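PDB 7DVI: AOC_like domain-containing protein from Frankia sp. Cc1.17, which catalyses exo-selective intermolecular Diels-Alder reactions, including on non-natural substrates, with an allene oxide cyclase-like barrel. Local coordinates for residues Leu90-Asp94 and Gly95-Ala99. Sequence-based numbering, arbitrary orientation. Where two conformers were deposited one is given.
With EDO (1,2-ethanediol), chain I; EDO (1,2-ethanediol), chain H.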
loop_
_atom_site.group_PDB
_atom_site.type_symbol
_atom_site.label_atom_id
_atom_site.label_comp_id
_atom_site.label_asym_id
_atom_site.label_seq_id
_atom_site.Cartn_x
_atom_site.Cartn_y
_atom_site.Cartn_z
ATOM N N LEU A 90 -12.650 -9.482 -5.242
ATOM C CA LEU A 90 -12.729 -10.959 -5.341
ATOM C C LEU A 90 -14.002 -11.421 -4.620
ATOM O O LEU A 90 -14.224 -11.001 -3.449
ATOM C CB LEU A 90 -11.463 -11.546 -4.737
ATOM C CG LEU A 90 -10.164 -11.061 -5.399
ATOM C CD1 LEU A 90 -9.490 -9.982 -4.558
ATOM C CD2 LEU A 90 -9.193 -12.210 -5.630
ATOM N N PHE A 91 -14.869 -12.092 -5.372
ATOM C CA PHE A 91 -16.162 -12.652 -4.904
ATOM C C PHE A 91 -15.971 -14.170 -4.851
ATOM O O PHE A 91 -15.876 -14.792 -5.917
ATOM C CB PHE A 91 -17.239 -12.193 -5.876
ATOM C CG PHE A 91 -17.496 -10.715 -5.803
ATOM C CD1 PHE A 91 -18.416 -10.189 -4.910
ATOM C CD2 PHE A 91 -16.775 -9.840 -6.624
ATOM C CE1 PHE A 91 -18.648 -8.824 -4.844
ATOM C CE2 PHE A 91 -17.027 -8.481 -6.585
ATOM C CZ PHE A 91 -17.935 -7.966 -5.674
ATOM N N LEU A 92 -15.659 -14.686 -3.681
ATOM C CA LEU A 92 -15.312 -16.110 -3.484
ATOM C C LEU A 92 -16.443 -16.874 -2.761
ATOM O O LEU A 92 -17.380 -16.237 -2.217
ATOM C CB LEU A 92 -13.999 -16.204 -2.714
ATOM C CG LEU A 92 -12.875 -15.303 -3.224
ATOM C CD1 LEU A 92 -11.629 -15.515 -2.439
ATOM C CD2 LEU A 92 -12.594 -15.550 -4.694
ATOM N N ARG A 93 -16.371 -18.216 -2.824
ATOM C CA ARG A 93 -17.393 -19.132 -2.243
ATOM C C ARG A 93 -17.524 -18.804 -0.736
ATOM O O ARG A 93 -18.640 -18.775 -0.251
ATOM C CB ARG A 93 -17.073 -20.592 -2.630
ATOM C CG ARG A 93 -15.789 -21.199 -2.055
ATOM C CD ARG A 93 -15.415 -22.577 -2.625
ATOM N NE ARG A 93 -14.177 -23.129 -2.064
ATOM C CZ ARG A 93 -13.261 -23.808 -2.750
ATOM N NH1 ARG A 93 -12.162 -24.230 -2.150
ATOM N NH2 ARG A 93 -13.414 -24.017 -4.037
ATOM N N ASP A 94 -16.423 -18.464 -0.062
ATOM C CA ASP A 94 -16.365 -18.258 1.410
ATOM C C ASP A 94 -16.313 -16.763 1.819
ATOM O O ASP A 94 -16.234 -16.482 3.015
ATOM C CB ASP A 94 -15.204 -19.073 1.964
ATOM C CG ASP A 94 -13.836 -18.698 1.394
ATOM O OD1 ASP A 94 -13.754 -17.806 0.499
ATOM O OD2 ASP A 94 -12.869 -19.293 1.837
ATOM N N GLY A 95 -16.419 -15.798 0.895
ATOM C CA GLY A 95 -16.477 -14.375 1.281
ATOM C C GLY A 95 -15.964 -13.440 0.179
ATOM O O GLY A 95 -15.863 -13.865 -0.991
ATOM N N ILE A 96 -15.824 -12.163 0.528
ATOM C CA ILE A 96 -15.535 -11.057 -0.450
ATOM C C ILE A 96 -14.314 -10.328 0.076
ATOM O O ILE A 96 -14.221 -10.163 1.288
ATOM C CB ILE A 96 -16.728 -10.113 -0.656
ATOM C CG1 ILE A 96 -17.930 -10.868 -1.245
ATOM C CG2 ILE A 96 -16.363 -8.901 -1.538
ATOM C CD1 ILE A 96 -19.210 -10.049 -1.295
ATOM N N ILE A 97 -13.401 -9.958 -0.842
ATOM C CA ILE A 97 -12.103 -9.300 -0.533
ATOM C C ILE A 97 -11.927 -8.106 -1.493
ATOM O O ILE A 97 -12.231 -8.253 -2.704
ATOM C CB ILE A 97 -10.935 -10.280 -0.670
ATOM C CG1 ILE A 97 -11.049 -11.441 0.316
ATOM C CG2 ILE A 97 -9.581 -9.560 -0.546
ATOM C CD1 ILE A 97 -10.138 -12.596 -0.016
ATOM N N HIS A 98 -11.501 -6.972 -0.947
ATOM C CA HIS A 98 -11.009 -5.828 -1.756
ATOM C C HIS A 98 -9.490 -5.819 -1.691
ATOM O O HIS A 98 -8.923 -5.885 -0.585
ATOM C CB HIS A 98 -11.617 -4.487 -1.327
ATOM C CG HIS A 98 -11.020 -3.372 -2.103
ATOM N ND1 HIS A 98 -11.262 -3.247 -3.436
ATOM C CD2 HIS A 98 -10.082 -2.448 -1.777
ATOM C CE1 HIS A 98 -10.551 -2.234 -3.916
ATOM N NE2 HIS A 98 -9.817 -1.726 -2.912
ATOM N N ALA A 99 -8.826 -5.741 -2.863
ATOM C CA ALA A 99 -7.355 -5.734 -2.920
ATOM C C ALA A 99 -6.896 -4.632 -3.912
ATOM O O ALA A 99 -7.581 -4.397 -4.917
ATOM C CB ALA A 99 -6.834 -7.111 -3.290
HETATM C C1 EDO I . -19.812 -14.223 -3.907
HETATM O O1 EDO I . -19.337 -13.860 -2.632
HETATM C C2 EDO I . -20.946 -13.412 -4.390
HETATM O O2 EDO I . -21.626 -12.760 -3.347
HETATM C C1 EDO H . -11.245 -22.407 3.788
HETATM O O1 EDO H . -11.224 -23.394 2.786
HETATM C C2 EDO H . -12.526 -21.690 3.914
HETATM O O2 EDO H . -13.366 -21.806 2.802
#
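The ring of F91 is met obliquely by I96, whose CD1 lies 3.7 Å from F91 CD1 and also approaches CE1. An ethanediol, probably from the crystallisation liquor, comes near the same ring through C2. With CG beside the backbone N (chi1 -68°), the ring end of F91 comes nearer to I96 than the direction of its CB alone would put it, and the pair occupies one side of the sheet. The other flat group, the D94 carboxylate, is held at both oxygens: OD1 by Y125 OH, OD2 by H25 NE2 and by O2 of a second ethanediol.

L90, L92 and I97 share the opposite side of the sheet, where L90 rests on T67, L92 and I97 on I147, and I97 also on A118. L90 CD1 sits 4.0 Å from I97 CG2 and about as close to A99 CB, while L92 and I97 meet through their CD1 methyls.

Backbone evidence fixes the pairing. L90 N to I97 O and I97 N to L90 O both measure 2.9 Å. The first is nearly straight, with an N-H...O angle of 168°, and the second similarly so. I96 CA adds a CA-H...O contact to L90 O. Nearer the turn, L92 N donates to G95 O at 2.8 Å, whereas the return bond from G95 N to L92 O stretches to 3.3 Å, its donor above the carbonyl plane. G95, where the chain turns back, has a positive phi, a conformation open to glycine, which has no side chain. A type I turn from L92 to G95 thus closes a tight antiparallel beta hairpin between neighbouring strands of the eight-stranded allene oxide cyclase-like barrel.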